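Local structure of uncharacterized protein (Porphyromonas gingivalis, 2QSV) at residues A[155-159]-A[160-164]. The protein is of unknown function but may have cysteine-type peptidase activity; this chain is its C-terminal part, which includes an Ig-like domain. Residues are numbered along the deposited sequence; the frame is centred on the assembly and turned at random.
Sequences VTTRN and PALTA. With NA (sodium ion), chain C.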
# COMPACT_ATOMS: atom_id res chain seq x y z
N VAL A 155 6.77 -2.95 6.72
CA VAL A 155 5.97 -2.40 7.79
C VAL A 155 5.55 -1.04 7.25
O VAL A 155 6.39 -0.17 7.08
CB VAL A 155 6.74 -2.24 9.15
CG1 VAL A 155 5.86 -1.50 10.15
CG2 VAL A 155 7.15 -3.66 9.78
N THR A 156 4.27 -0.88 6.94
CA THR A 156 3.82 0.33 6.28
C THR A 156 2.65 1.03 7.01
O THR A 156 1.80 0.39 7.64
CB THR A 156 3.54 0.11 4.76
OG1 THR A 156 2.73 -1.04 4.58
CG2 THR A 156 4.86 -0.08 3.92
N THR A 157 2.68 2.36 6.95
CA THR A 157 1.59 3.18 7.44
C THR A 157 1.07 4.09 6.27
O THR A 157 1.85 4.51 5.39
CB THR A 157 2.00 3.98 8.71
OG1 THR A 157 3.14 4.78 8.42
CG2 THR A 157 2.36 3.03 9.91
N ARG A 158 -0.21 4.37 6.26
CA ARG A 158 -0.77 5.29 5.25
C ARG A 158 -1.07 6.68 5.86
O ARG A 158 -0.97 7.69 5.20
CB ARG A 158 -2.05 4.70 4.60
CG ARG A 158 -1.89 3.32 3.90
CD ARG A 158 -0.85 3.31 2.78
NE ARG A 158 -0.87 2.06 1.99
CZ ARG A 158 0.17 1.52 1.34
NH1 ARG A 158 1.38 2.09 1.39
NH2 ARG A 158 0.02 0.38 0.63
N ASN A 159 -1.41 6.72 7.13
CA ASN A 159 -1.69 7.97 7.80
C ASN A 159 -0.41 8.77 8.07
O ASN A 159 0.56 8.23 8.66
CB ASN A 159 -2.47 7.68 9.08
CG ASN A 159 -3.09 8.92 9.70
OD1 ASN A 159 -2.39 9.88 10.05
ND2 ASN A 159 -4.39 8.90 9.84
N PRO A 160 -0.38 10.08 7.63
CA PRO A 160 0.77 10.93 7.76
C PRO A 160 1.13 11.32 9.20
O PRO A 160 2.21 11.82 9.42
CB PRO A 160 0.37 12.20 6.95
CG PRO A 160 -1.09 12.25 7.07
CD PRO A 160 -1.51 10.80 6.96
N ALA A 161 0.23 11.11 10.15
CA ALA A 161 0.54 11.39 11.56
C ALA A 161 1.20 10.18 12.27
O ALA A 161 1.65 10.30 13.40
CB ALA A 161 -0.72 11.78 12.32
N LEU A 162 1.24 9.04 11.59
CA LEU A 162 1.64 7.74 12.20
C LEU A 162 2.88 7.17 11.52
O LEU A 162 2.90 7.02 10.29
CB LEU A 162 0.49 6.73 12.07
CG LEU A 162 0.72 5.27 12.56
CD1 LEU A 162 1.00 5.12 14.05
CD2 LEU A 162 -0.48 4.42 12.19
N THR A 163 3.90 6.85 12.32
CA THR A 163 5.06 6.10 11.82
C THR A 163 5.32 4.85 12.66
O THR A 163 4.93 4.80 13.81
CB THR A 163 6.36 6.94 11.76
OG1 THR A 163 6.65 7.46 13.06
CG2 THR A 163 6.22 8.09 10.75
N ALA A 164 5.91 3.82 12.05
CA ALA A 164 6.20 2.55 12.75
C ALA A 164 7.40 1.90 12.12
O ALA A 164 7.38 1.57 10.93
CB ALA A 164 4.98 1.61 12.75
NA NA C . 2.75 7.44 7.51
O HOH W 1 8.88 0.86 8.59
O HOH W 2 6.21 4.48 9.13
O HOH W 3 2.37 8.10 5.10
O HOH W 4 4.37 8.62 8.12
O HOH W 5 4.99 6.22 7.05
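A sodium site sits in the mouth of the loop that links strands 150-157 and 162-166, where a type I beta turn from Asn159 to Leu162 reverses the chain. Thr157 OG1 and the carbonyl oxygens of Asn159 and Leu162 bind the ion, with Asn159 O at 2.6 Å, and three waters bring the ligands to six. Thr157 OG1 stands between its backbone N and carbonyl carbon, which turns it to the metal. It lies 2.9 Å from Leu162 O because both bind the sodium, not through a hydrogen bond. Asn159 O has a second role: Leu162 N donates to it at 3.1 Å, from 55° out of the carbonyl plane. In the Asn159 side chain, CG anti to the backbone N (chi1 -167°) lets OD1 reach forward past Pro160 and accept Ala161 N at 2.9 Å, in the plane of the amide C=O and nearly straight (161° at the hydrogen), an Asx turn. Thr157 CG2 rests 3.8 Å from Leu162 CG, the two side chains crossing at about a right angle. Beyond the ion, one water bridges Val155 O and Ala164 O and another joins Thr157 OG1 and Ala164 N. The strands belong to different sheets of the Ig-like domain: backbone hydrogen bonds join Thr156 to Ser201 and Thr163 to Ala182, Leu162 packs on Ala198 and Ile181, one from each sheet, and helix 185-190 meets Pro160 and Ala161 through Val187.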